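Local atomic coordinates of cytoplasmic protein (Cryptococcus neoformans var. grubii serotype A, PDB entry 7LPO), a protein that probably hydrolyses the beta-glucosidic bond of steryl glucosides, as a fungal sterylglucosidase of glycoside hydrolase family 5. Residues N14-S17 and P18-H22; N208-I211 and W212-F216; G364-I367 and W368-H371; S413-I416 and R417-H420; K551-D554 and C555-A559. One frame throughout, in Å; residues are numbered along the deposited sequence.

Contact 1 (N14-S17 and P18-H22)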
loop_
_atom_site.group_PDB
_atom_site.type_symbol
_atom_site.label_atom_id
_atom_site.label_comp_id
_atom_site.label_asym_id
_atom_site.label_seq_id
_atom_site.Cartn_x
_atom_site.Cartn_y
_atom_site.Cartn_z
ATOM N N ASN A 14 9.584 26.298 -15.069
ATOM C CA ASN A 14 10.971 26.143 -15.469
ATOM C C ASN A 14 11.092 25.080 -16.558
ATOM O O ASN A 14 10.269 24.163 -16.627
ATOM C CB ASN A 14 11.834 25.737 -14.275
ATOM C CG ASN A 14 11.867 26.791 -13.190
ATOM O OD1 ASN A 14 11.895 27.988 -13.472
ATOM N ND2 ASN A 14 11.860 26.350 -11.936
ATOM N N PRO A 15 12.113 25.174 -17.413
ATOM C CA PRO A 15 12.351 24.097 -18.383
ATOM C C PRO A 15 12.706 22.804 -17.664
ATOM O O PRO A 15 13.237 22.814 -16.552
ATOM C CB PRO A 15 13.519 24.615 -19.232
ATOM C CG PRO A 15 14.209 25.626 -18.364
ATOM C CD PRO A 15 13.127 26.242 -17.497
ATOM N N VAL A 16 12.397 21.684 -18.306
ATOM C CA VAL A 16 12.506 20.381 -17.660
ATOM C C VAL A 16 13.727 19.641 -18.193
ATOM O O VAL A 16 14.100 19.765 -19.362
ATOM C CB VAL A 16 11.229 19.540 -17.869
ATOM C CG1 VAL A 16 10.080 20.131 -17.071
ATOM C CG2 VAL A 16 10.874 19.457 -19.340
ATOM N N SER A 17 14.336 18.855 -17.318
ATOM C CA SER A 17 15.446 17.990 -17.693
ATOM C C SER A 17 14.982 16.955 -18.712
ATOM O O SER A 17 13.773 16.765 -18.906
ATOM C CB SER A 17 16.018 17.297 -16.459
ATOM O OG SER A 17 15.337 16.080 -16.199
ATOM N N PRO A 18 15.908 16.256 -19.372
ATOM C CA PRO A 18 15.488 15.264 -20.376
ATOM C C PRO A 18 14.896 14.005 -19.773
ATOM O O PRO A 18 14.234 13.252 -20.496
ATOM C CB PRO A 18 16.778 14.963 -21.152
ATOM C CG PRO A 18 17.907 15.710 -20.421
ATOM C CD PRO A 18 17.361 16.234 -19.128
ATOM N N HIS A 19 15.090 13.761 -18.480
ATOM C CA HIS A 19 14.501 12.621 -17.792
ATOM C C HIS A 19 13.154 12.937 -17.153
ATOM O O HIS A 19 12.595 12.074 -16.470
ATOM C CB HIS A 19 15.454 12.113 -16.706
ATOM C CG HIS A 19 16.859 11.915 -17.177
ATOM N ND1 HIS A 19 17.198 10.968 -18.120
ATOM C CD2 HIS A 19 18.012 12.539 -16.837
ATOM C CE1 HIS A 19 18.500 11.017 -18.341
ATOM N NE2 HIS A 19 19.017 11.962 -17.573
ATOM N N TYR A 20 12.628 14.143 -17.349
ATOM C CA TYR A 20 11.364 14.542 -16.744
ATOM C C TYR A 20 10.229 13.665 -17.254
ATOM O O TYR A 20 10.105 13.425 -18.457
ATOM C CB TYR A 20 11.102 16.014 -17.078
ATOM C CG TYR A 20 9.998 16.719 -16.330
ATOM C CD1 TYR A 20 10.236 17.304 -15.103
ATOM C CD2 TYR A 20 8.737 16.857 -16.883
ATOM C CE1 TYR A 20 9.242 17.981 -14.422
ATOM C CE2 TYR A 20 7.731 17.528 -16.212
ATOM C CZ TYR A 20 7.995 18.092 -14.981
ATOM O OH TYR A 20 7.012 18.762 -14.296
ATOM N N ILE A 21 9.392 13.195 -16.337
ATOM C CA ILE A 21 8.182 12.461 -16.684
ATOM C C ILE A 21 6.995 13.392 -16.499
ATOM O O ILE A 21 6.724 13.852 -15.387
ATOM C CB ILE A 21 8.014 11.195 -15.832
ATOM C CG1 ILE A 21 9.051 10.146 -16.224
ATOM C CG2 ILE A 21 6.608 10.654 -16.006
ATOM C CD1 ILE A 21 9.176 8.998 -15.228
ATOM N N HIS A 22 6.294 13.680 -17.588
ATOM C CA HIS A 22 5.069 14.461 -17.498
ATOM C C HIS A 22 3.945 13.621 -16.899
ATOM O O HIS A 22 3.848 12.415 -17.144
ATOM C CB HIS A 22 4.691 14.983 -18.880
ATOM C CG HIS A 22 5.688 15.955 -19.432
ATOM N ND1 HIS A 22 5.698 17.289 -19.084
ATOM C CD2 HIS A 22 6.740 15.779 -20.266
ATOM C CE1 HIS A 22 6.694 17.897 -19.703
ATOM N NE2 HIS A 22 7.347 17.001 -20.420
#
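V16 sets its CG1 methyl squarely over one face of the Y20 ring, 3.2 Å from CG1 to the ring centroid and only 4° off the normal, a close CH-pi contact. All six ring carbons of Y20 lie at similar distances from that methyl, while V16 CB sits above the root of the ring, 3.4 Å from Y20 CG. The two side chains cross at about a right angle. H22 meets the phenol from another side: Y20 CD2 stands over the centre of one face of its imidazole, and H22 ND1 in turn lies in the plane of the phenol ring, at its edge. The phenol swings under the valine because Y20 CG is anti to its backbone N (chi1 -168°), beside the carbonyl carbon. A type I beta turn from S17 to Y20 brings the partners together. It is closed by Y20 N to S17 O, 3.3 Å, with the donor well above the carbonyl plane. Inside the turn H19 N donates to S17 OG, also at 3.3 Å but bent to 136°, which ties the serine hydroxyl back to the turn. The N-terminal loop is fastened here ahead of strand 28-29: Y20 OH bonds to E422, near the start of strand 424-427, I21 O accepts from R446, just before strand 447-449, and H19 O from R137, which opens strand 137-143.

Contact 2 (N208-I211 and W212-F216)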
loop_
_atom_site.group_PDB
_atom_site.type_symbol
_atom_site.label_atom_id
_atom_site.label_comp_id
_atom_site.label_asym_id
_atom_site.label_seq_id
_atom_site.Cartn_x
_atom_site.Cartn_y
_atom_site.Cartn_z
ATOM N N ASN A 208 -7.313 2.539 17.572
ATOM C CA ASN A 208 -7.348 3.173 16.259
ATOM C C ASN A 208 -8.561 4.088 16.123
ATOM O O ASN A 208 -8.487 5.137 15.471
ATOM C CB ASN A 208 -7.378 2.115 15.154
ATOM C CG ASN A 208 -5.998 1.738 14.666
ATOM O OD1 ASN A 208 -5.558 2.196 13.612
ATOM N ND2 ASN A 208 -5.306 0.886 15.428
ATOM N N GLN A 209 -9.707 3.675 16.683
ATOM C CA GLN A 209 -10.910 4.494 16.564
ATOM C C GLN A 209 -10.698 5.848 17.225
ATOM O O GLN A 209 -11.173 6.876 16.731
ATOM C CB GLN A 209 -12.108 3.773 17.187
ATOM C CG GLN A 209 -12.707 2.703 16.303
ATOM C CD GLN A 209 -13.667 1.794 17.045
ATOM O OE1 GLN A 209 -13.465 1.470 18.224
ATOM N NE2 GLN A 209 -14.721 1.375 16.359
ATOM N N THR A 210 -9.961 5.872 18.331
ATOM C CA THR A 210 -9.666 7.130 19.000
ATOM C C THR A 210 -8.589 7.898 18.254
ATOM O O THR A 210 -8.769 9.076 17.925
ATOM C CB THR A 210 -9.227 6.868 20.442
ATOM O OG1 THR A 210 -10.295 6.234 21.146
ATOM C CG2 THR A 210 -8.856 8.171 21.145
ATOM N N ILE A 211 -7.471 7.232 17.964
ATOM C CA ILE A 211 -6.287 7.935 17.490
ATOM C C ILE A 211 -6.550 8.573 16.138
ATOM O O ILE A 211 -6.145 9.714 15.893
ATOM C CB ILE A 211 -5.083 6.977 17.444
ATOM C CG1 ILE A 211 -4.644 6.624 18.862
ATOM C CG2 ILE A 211 -3.920 7.615 16.689
ATOM C CD1 ILE A 211 -3.722 5.410 18.943
ATOM N N TRP A 212 -7.223 7.848 15.237
ATOM C CA TRP A 212 -7.510 8.398 13.919
ATOM C C TRP A 212 -8.511 9.546 13.993
ATOM O O TRP A 212 -8.429 10.479 13.191
ATOM C CB TRP A 212 -8.023 7.295 12.999
ATOM C CG TRP A 212 -6.961 6.385 12.504
ATOM C CD1 TRP A 212 -6.824 5.064 12.789
ATOM C CD2 TRP A 212 -5.867 6.728 11.639
ATOM N NE1 TRP A 212 -5.718 4.556 12.146
ATOM C CE2 TRP A 212 -5.111 5.558 11.438
ATOM C CE3 TRP A 212 -5.456 7.912 11.015
ATOM C CZ2 TRP A 212 -3.973 5.528 10.632
ATOM C CZ3 TRP A 212 -4.329 7.882 10.214
ATOM C CH2 TRP A 212 -3.597 6.696 10.031
ATOM N N THR A 213 -9.458 9.499 14.932
ATOM C CA THR A 213 -10.368 10.627 15.114
ATOM C C THR A 213 -9.604 11.861 15.591
ATOM O O THR A 213 -9.872 12.983 15.137
ATOM C CB THR A 213 -11.471 10.249 16.107
ATOM O OG1 THR A 213 -12.191 9.103 15.640
ATOM C CG2 THR A 213 -12.465 11.378 16.297
ATOM N N PHE A 214 -8.645 11.664 16.504
ATOM C CA PHE A 214 -7.730 12.733 16.895
ATOM C C PHE A 214 -6.992 13.282 15.677
ATOM O O PHE A 214 -7.021 14.485 15.401
ATOM C CB PHE A 214 -6.721 12.207 17.934
ATOM C CG PHE A 214 -7.275 12.020 19.330
ATOM C CD1 PHE A 214 -8.527 12.479 19.690
ATOM C CD2 PHE A 214 -6.504 11.392 20.303
ATOM C CE1 PHE A 214 -9.000 12.324 20.999
ATOM C CE2 PHE A 214 -6.979 11.223 21.609
ATOM C CZ PHE A 214 -8.224 11.686 21.954
ATOM N N PHE A 215 -6.331 12.393 14.926
ATOM C CA PHE A 215 -5.443 12.814 13.842
ATOM C C PHE A 215 -6.155 13.702 12.827
ATOM O O PHE A 215 -5.634 14.752 12.434
ATOM C CB PHE A 215 -4.861 11.577 13.152
ATOM C CG PHE A 215 -3.773 11.880 12.150
ATOM C CD1 PHE A 215 -2.467 12.112 12.568
ATOM C CD2 PHE A 215 -4.050 11.913 10.789
ATOM C CE1 PHE A 215 -1.466 12.373 11.663
ATOM C CE2 PHE A 215 -3.040 12.177 9.875
ATOM C CZ PHE A 215 -1.739 12.406 10.326
ATOM N N PHE A 216 -7.327 13.281 12.361
ATOM C CA PHE A 216 -7.995 13.952 11.258
ATOM C C PHE A 216 -9.037 14.958 11.703
ATOM O O PHE A 216 -9.386 15.838 10.913
ATOM C CB PHE A 216 -8.694 12.939 10.342
ATOM C CG PHE A 216 -7.773 12.210 9.433
ATOM C CD1 PHE A 216 -7.012 12.889 8.505
ATOM C CD2 PHE A 216 -7.661 10.841 9.509
ATOM C CE1 PHE A 216 -6.161 12.219 7.672
ATOM C CE2 PHE A 216 -6.810 10.161 8.667
ATOM C CZ PHE A 216 -6.063 10.849 7.745
#
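N208 and W212, one helical turn apart, lie side by side and point the same way, their amide and indole planes 38° apart. At the edge of the indole W212 NE1 donates to N208 OD1 at 2.8 Å, the N-H bent to 132° at the hydrogen and the acceptor slightly out of the ring plane. The same asparagine also holds the tryptophan by its backbone, W212 N to N208 O at 3.0 Å. T210 and F214 form a second parallel pair: T210 CG2, anti to the backbone N, reaches over one face of the phenyl ring in a CH-pi contact, 3.9 Å from the ring centroid and offset toward the rim. T213, the residue between W212 and F214, turns its hydroxyl back along the helix, and OG1 donates to Q209 O at 2.7 Å, almost in line with the carbonyl. Both threonine hydroxyls have further partners: T213 OG1 bonds to L276 N, and T210 OG1 to L206 O and W368 NE1. N208 ND2 is bound by V146 O, and W147 meets the indole edge-to-face. On helix 206-221, therefore, amide, hydroxyl and indole N-H are all paired within a buried setting, and the asparagine, bound at OD1 and ND2, probably restrains the rotation of the indole.

Contact 3 (G364-I367 and W368-H371)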
loop_
_atom_site.group_PDB
_atom_site.type_symbol
_atom_site.label_atom_id
_atom_site.label_comp_id
_atom_site.label_asym_id
_atom_site.label_seq_id
_atom_site.Cartn_x
_atom_site.Cartn_y
_atom_site.Cartn_z
ATOM N N GLY A 364 -6.853 9.148 32.482
ATOM C CA GLY A 364 -7.283 8.012 33.267
ATOM C C GLY A 364 -8.755 7.701 33.187
ATOM O O GLY A 364 -9.243 6.890 33.974
ATOM N N THR A 365 -9.479 8.337 32.276
ATOM C CA THR A 365 -10.891 8.065 32.061
ATOM C C THR A 365 -11.158 8.254 30.573
ATOM O O THR A 365 -10.331 8.803 29.844
ATOM C CB THR A 365 -11.757 8.965 32.948
ATOM O OG1 THR A 365 -13.132 8.584 32.839
ATOM C CG2 THR A 365 -11.606 10.416 32.568
ATOM N N CYS A 366 -12.311 7.769 30.117
ATOM C CA CYS A 366 -12.615 7.791 28.692
ATOM C C CYS A 366 -12.737 9.220 28.187
ATOM O O CYS A 366 -13.516 10.019 28.722
ATOM C CB CYS A 366 -13.911 7.033 28.406
ATOM S SG CYS A 366 -14.369 7.002 26.664
ATOM N N ILE A 367 -11.977 9.534 27.132
ATOM C CA ILE A 367 -12.007 10.877 26.569
ATOM C C ILE A 367 -13.321 11.151 25.847
ATOM O O ILE A 367 -13.731 12.315 25.737
ATOM C CB ILE A 367 -10.788 11.077 25.647
ATOM C CG1 ILE A 367 -10.570 12.563 25.351
ATOM C CG2 ILE A 367 -10.933 10.291 24.347
ATOM C CD1 ILE A 367 -10.287 13.404 26.609
ATOM N N TRP A 368 -14.021 10.109 25.386
ATOM C CA TRP A 368 -15.292 10.318 24.695
ATOM C C TRP A 368 -16.425 10.550 25.680
ATOM O O TRP A 368 -17.293 11.397 25.443
ATOM C CB TRP A 368 -15.579 9.131 23.782
ATOM C CG TRP A 368 -14.456 8.947 22.818
ATOM C CD1 TRP A 368 -13.669 7.845 22.671
ATOM C CD2 TRP A 368 -13.965 9.920 21.886
ATOM N NE1 TRP A 368 -12.715 8.071 21.706
ATOM C CE2 TRP A 368 -12.887 9.334 21.201
ATOM C CE3 TRP A 368 -14.338 11.228 21.565
ATOM C CZ2 TRP A 368 -12.187 10.005 20.206
ATOM C CZ3 TRP A 368 -13.643 11.892 20.586
ATOM C CH2 TRP A 368 -12.580 11.283 19.916
ATOM N N ALA A 369 -16.407 9.834 26.806
ATOM C CA ALA A 369 -17.293 10.181 27.911
ATOM C C ALA A 369 -17.040 11.609 28.370
ATOM O O ALA A 369 -17.979 12.349 28.686
ATOM C CB ALA A 369 -17.091 9.206 29.074
ATOM N N HIS A 370 -15.771 12.013 28.407
ATOM C CA HIS A 370 -15.418 13.349 28.855
ATOM C C HIS A 370 -15.944 14.422 27.919
ATOM O O HIS A 370 -16.074 15.574 28.334
ATOM C CB HIS A 370 -13.901 13.465 28.982
ATOM C CG HIS A 370 -13.454 14.719 29.657
ATOM N ND1 HIS A 370 -13.901 15.086 30.906
ATOM C CD2 HIS A 370 -12.603 15.691 29.257
ATOM C CE1 HIS A 370 -13.338 16.229 31.251
ATOM N NE2 HIS A 370 -12.554 16.622 30.264
ATOM N N HIS A 371 -16.236 14.075 26.670
ATOM C CA HIS A 371 -16.875 14.982 25.733
ATOM C C HIS A 371 -18.378 14.749 25.643
ATOM O O HIS A 371 -19.028 15.307 24.757
ATOM C CB HIS A 371 -16.221 14.849 24.353
ATOM C CG HIS A 371 -14.892 15.528 24.265
ATOM N ND1 HIS A 371 -13.717 14.915 24.643
ATOM C CD2 HIS A 371 -14.559 16.791 23.903
ATOM C CE1 HIS A 371 -12.713 15.764 24.495
ATOM N NE2 HIS A 371 -13.197 16.906 24.039
#
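C366 caps a short helix with sulfur: its SG accepts from A369 N at 3.5 Å along a nearly straight N-H (169°), a thiol in the N-cap role more often played by serine, threonine, aspartate or asparagine. The sulfur gets there by standing anti to the backbone N (chi1 -180°). From there SG also packs on W368 CB and lies obliquely beside the indole, a Cys sulfur-aromatic contact at 5.0 Å from the five-membered ring. C366 CB meanwhile touches the methyl of A369. I367 makes the rest of the contact, its two branches parting. CG2 sits over the five-membered ring of W368, 3.8 Å from its centroid and 7° off the normal, whereas CG1 runs alongside H371 at 3.9 Å from CE1. The carbonyl of I367 is gripped by that same histidine: H371 ND1 donates to I367 O at 2.8 Å, nearly straight and in the imidazole plane, and H371 N adds a weak bond to the same oxygen. H370 N donates to C366 O in the weakly bonded helix 367-370. Beyond it, H370 NE2 bonds to E360 O, and the ring of F387 meets W368 edge-to-face. With ND1 donating to I367 O and NE2 facing the N-H of K224, the proton of H371 probably sits on ND1, and the imidazole is held at both nitrogens.

Contact 4 (S413-I416 and R417-H420)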
loop_
_atom_site.group_PDB
_atom_site.type_symbol
_atom_site.label_atom_id
_atom_site.label_comp_id
_atom_site.label_asym_id
_atom_site.label_seq_id
_atom_site.Cartn_x
_atom_site.Cartn_y
_atom_site.Cartn_z
ATOM N N SER A 413 0.655 18.038 1.026
ATOM C CA SER A 413 1.155 18.219 -0.333
ATOM C C SER A 413 1.932 19.528 -0.474
ATOM O O SER A 413 2.926 19.588 -1.206
ATOM C CB SER A 413 -0.006 18.153 -1.330
ATOM O OG SER A 413 -0.928 19.210 -1.145
ATOM N N SER A 414 1.510 20.581 0.228
ATOM C CA SER A 414 2.259 21.833 0.184
ATOM C C SER A 414 3.669 21.655 0.730
ATOM O O SER A 414 4.629 22.219 0.194
ATOM C CB SER A 414 1.533 22.920 0.974
ATOM O OG SER A 414 0.270 23.180 0.408
ATOM N N ARG A 415 3.814 20.888 1.811
ATOM C CA ARG A 415 5.143 20.676 2.370
ATOM C C ARG A 415 6.022 19.903 1.402
ATOM O O ARG A 415 7.206 20.217 1.249
ATOM C CB ARG A 415 5.066 19.934 3.709
ATOM C CG ARG A 415 6.441 19.730 4.364
ATOM C CD ARG A 415 7.059 21.074 4.782
ATOM N NE ARG A 415 6.065 21.828 5.540
ATOM C CZ ARG A 415 5.873 21.699 6.850
ATOM N NH1 ARG A 415 6.644 20.875 7.557
ATOM N NH2 ARG A 415 4.920 22.402 7.451
ATOM N N ILE A 416 5.465 18.883 0.749
ATOM C CA ILE A 416 6.245 18.105 -0.213
ATOM C C ILE A 416 6.810 19.017 -1.294
ATOM O O ILE A 416 7.993 18.942 -1.637
ATOM C CB ILE A 416 5.389 16.981 -0.826
ATOM C CG1 ILE A 416 5.065 15.918 0.227
ATOM C CG2 ILE A 416 6.080 16.406 -2.066
ATOM C CD1 ILE A 416 6.242 15.140 0.749
ATOM N N ARG A 417 5.968 19.900 -1.842
ATOM C CA ARG A 417 6.399 20.760 -2.940
ATOM C C ARG A 417 7.417 21.798 -2.478
ATOM O O ARG A 417 8.236 22.261 -3.278
ATOM C CB ARG A 417 5.191 21.452 -3.572
ATOM C CG ARG A 417 4.363 20.561 -4.520
ATOM C CD ARG A 417 4.785 20.703 -5.988
ATOM N NE ARG A 417 4.161 19.676 -6.822
ATOM C CZ ARG A 417 2.906 19.717 -7.248
ATOM N NH1 ARG A 417 2.128 20.744 -6.945
ATOM N NH2 ARG A 417 2.425 18.732 -7.987
ATOM N N LEU A 418 7.394 22.161 -1.194
ATOM C CA LEU A 418 8.375 23.106 -0.681
ATOM C C LEU A 418 9.785 22.576 -0.881
ATOM O O LEU A 418 10.694 23.327 -1.239
ATOM C CB LEU A 418 8.107 23.373 0.799
ATOM C CG LEU A 418 8.965 24.433 1.479
ATOM C CD1 LEU A 418 8.790 25.781 0.781
ATOM C CD2 LEU A 418 8.609 24.530 2.951
ATOM N N HIS A 419 9.985 21.278 -0.663
ATOM C CA HIS A 419 11.301 20.667 -0.774
ATOM C C HIS A 419 11.517 19.953 -2.102
ATOM O O HIS A 419 12.666 19.706 -2.476
ATOM C CB HIS A 419 11.508 19.674 0.379
ATOM C CG HIS A 419 11.313 20.284 1.729
ATOM N ND1 HIS A 419 12.047 21.365 2.164
ATOM C CD2 HIS A 419 10.456 19.980 2.731
ATOM C CE1 HIS A 419 11.654 21.698 3.381
ATOM N NE2 HIS A 419 10.691 20.872 3.748
ATOM N N HIS A 420 10.449 19.624 -2.816
ATOM C CA HIS A 420 10.524 18.905 -4.085
ATOM C C HIS A 420 9.611 19.654 -5.046
ATOM O O HIS A 420 8.442 19.285 -5.231
ATOM C CB HIS A 420 10.126 17.441 -3.906
ATOM C CG HIS A 420 10.378 16.595 -5.111
ATOM N ND1 HIS A 420 10.237 15.225 -5.099
ATOM C CD2 HIS A 420 10.733 16.928 -6.375
ATOM C CE1 HIS A 420 10.494 14.749 -6.304
ATOM N NE2 HIS A 420 10.809 15.761 -7.093
#
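I416 O is shared by two backbone donors at the end of helix 400-419. H420 N reaches it at 2.8 Å, although the N-H is bent to 136°, and H419 N makes a weak second bond at 3.2 Å. Just before it, L418 N shows the converse, one donor spread over two acceptors, S414 O at 3.1 Å and, weakly, R415 O. R417 N donates to S413 O. Among the side chains, R415 and H419 lie side by side and point the same way. Contact is made by the arginine's aliphatic part, with R415 CD 3.8 Å from H419 NE2. The chain of R415 leaves anti to its own backbone N (chi1 -178°) and then bends at chi2 and chi3, which turns the guanidinium away from the imidazole; the two planes stand 87° apart, and R415 NE stays 5.1 Å from H419 NE2. R415 NH1 instead forms a salt bridge with D242 on helix 232-254, the helix that H419 also touches. R417 bends away toward S423 and L443, whose carbonyls accept from its NH2. H420, the first residue to leave helical backbone angles, is held at both ring nitrogens, NE2 by D260 and ND1 by W266. Its ring also meets that of W266 at a steep angle. Mixed i-to-i+3 and i-to-i+4 bonding of this kind is usual in the last turn of an alpha-helix, here one followed after a short loop by strand 424-427 of what is, as in family 5 glycoside hydrolases, probably the TIM-barrel fold.

Contact 5 (K551-D554 and C555-A559)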
loop_
_atom_site.group_PDB
_atom_site.type_symbol
_atom_site.label_atom_id
_atom_site.label_comp_id
_atom_site.label_asym_id
_atom_site.label_seq_id
_atom_site.Cartn_x
_atom_site.Cartn_y
_atom_site.Cartn_z
ATOM N N LYS A 551 -2.150 -18.818 -10.721
ATOM C CA LYS A 551 -3.433 -18.386 -11.268
ATOM C C LYS A 551 -3.923 -17.115 -10.583
ATOM O O LYS A 551 -4.362 -16.166 -11.245
ATOM C CB LYS A 551 -4.471 -19.501 -11.123
ATOM C CG LYS A 551 -4.203 -20.744 -11.960
ATOM C CD LYS A 551 -5.392 -21.694 -11.894
ATOM C CE LYS A 551 -4.972 -23.150 -11.915
ATOM N NZ LYS A 551 -4.103 -23.466 -13.086
ATOM N N ALA A 552 -3.885 -17.086 -9.250
ATOM C CA ALA A 552 -4.329 -15.898 -8.526
ATOM C C ALA A 552 -3.527 -14.675 -8.946
ATOM O O ALA A 552 -4.094 -13.626 -9.275
ATOM C CB ALA A 552 -4.207 -16.129 -7.017
ATOM N N MET A 553 -2.199 -14.791 -8.929
ATOM C CA MET A 553 -1.319 -13.711 -9.359
ATOM C C MET A 553 -1.644 -13.266 -10.786
ATOM O O MET A 553 -1.751 -12.072 -11.064
ATOM C CB MET A 553 0.136 -14.175 -9.278
ATOM C CG MET A 553 1.179 -13.105 -9.505
ATOM S SD MET A 553 1.443 -12.057 -8.043
ATOM C CE MET A 553 0.892 -10.548 -8.633
ATOM N N ASP A 554 -1.768 -14.236 -11.698
ATOM C CA ASP A 554 -2.012 -13.916 -13.106
ATOM C C ASP A 554 -3.361 -13.237 -13.315
ATOM O O ASP A 554 -3.485 -12.373 -14.187
ATOM C CB ASP A 554 -1.917 -15.202 -13.935
ATOM C CG ASP A 554 -2.048 -14.958 -15.425
ATOM O OD1 ASP A 554 -1.417 -14.021 -15.950
ATOM O OD2 ASP A 554 -2.790 -15.716 -16.081
ATOM N N CYS A 555 -4.375 -13.602 -12.526
ATOM C CA CYS A 555 -5.658 -12.906 -12.593
ATOM C C CYS A 555 -5.519 -11.445 -12.167
ATOM O O CYS A 555 -6.021 -10.535 -12.840
ATOM C CB CYS A 555 -6.682 -13.622 -11.715
ATOM S SG CYS A 555 -8.232 -12.726 -11.547
ATOM N N SER A 556 -4.818 -11.195 -11.061
ATOM C CA SER A 556 -4.636 -9.816 -10.622
ATOM C C SER A 556 -3.790 -9.030 -11.615
ATOM O O SER A 556 -4.075 -7.856 -11.884
ATOM C CB SER A 556 -4.000 -9.782 -9.232
ATOM O OG SER A 556 -5.001 -9.887 -8.239
ATOM N N MET A 557 -2.742 -9.651 -12.171
ATOM C CA MET A 557 -1.907 -8.951 -13.144
ATOM C C MET A 557 -2.650 -8.728 -14.464
ATOM O O MET A 557 -2.528 -7.666 -15.086
ATOM C CB MET A 557 -0.618 -9.737 -13.383
ATOM C CG MET A 557 0.349 -9.762 -12.217
ATOM S SD MET A 557 0.897 -8.107 -11.736
ATOM C CE MET A 557 -0.108 -7.841 -10.277
ATOM N N ASN A 558 -3.399 -9.726 -14.928
ATOM C CA ASN A 558 -4.200 -9.537 -16.136
ATOM C C ASN A 558 -5.189 -8.395 -15.964
ATOM O O ASN A 558 -5.527 -7.714 -16.935
ATOM C CB ASN A 558 -4.937 -10.831 -16.486
ATOM C CG ASN A 558 -5.847 -10.686 -17.720
ATOM O OD1 ASN A 558 -5.371 -10.530 -18.842
ATOM N ND2 ASN A 558 -7.155 -10.740 -17.503
ATOM N N ALA A 559 -5.632 -8.141 -14.732
ATOM C CA ALA A 559 -6.632 -7.107 -14.500
ATOM C C ALA A 559 -6.055 -5.721 -14.762
ATOM O O ALA A 559 -6.802 -4.790 -15.085
ATOM C CB ALA A 559 -7.173 -7.212 -13.072
HETATM O O HOH W 1 -6.497 -12.242 -8.346
#
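A552 O takes two donors, the backbone N-H of S556 at 3.1 Å from its nitrogen and a water at 2.9 Å. That water in turn accepts from S556 OG at 2.8 Å. The serine hydroxyl, its OG 4.0 Å from A552 O, is thus linked to that carbonyl through the water. The D554 carboxylate is held by two arginines, one at each oxygen: OD1 forms a salt bridge with R667, OD2 with R494 on helix 490-512. Two such bridges would probably favour the ionised carboxylate. R667 lies just before strand 669-673, so D554 links the helix to that part of the chain. The main chain is regularly bonded: besides S556 N to A552 O, C555 N donates to K551 O, M557 N to M553 O and N558 N to D554 O, the last two at 2.8 Å. These bonds form the i-to-i+4 pattern of an alpha-helix, helix 547-559, which packs against helix 490-512 on one flank and against strand 567-570 through M557. M553 and M557 meet methyl to methyl, CE to CE at 3.3 Å, tighter than usual van der Waals contact, their chains crossing at a slant. The chain of M553 starts anti to the backbone N (chi1 -172°) and bends forward along the helix, toward M557; its CE also touches M557 CG at 3.7 Å. Near the helix end N558 O accepts from Q498 NE2 and A559 O from N564 ND2.

How the contacts relate
Along the chain the five contacts follow in series, each complete before the next begins. Contacts 2 and 3 are the one pair that touch: their centres are 14 Å apart, and helix 206-221 packs directly on the short helix 367-370, with F214 on I367 and T213 on W368. The next closest pair is contacts 1 and 4, centres 18 Å apart and nearest atoms about 8 Å, joining the N-terminal loop and the end of helix 400-419 to the same region around strand 424-427. Contact 5, on helix 547-559, lies across the chain's centre from contacts 2, 3 and 4, next to the C-terminal region. Only contacts 2 and 3 thus form one continuous packed region; the others belong to separate parts of the fold.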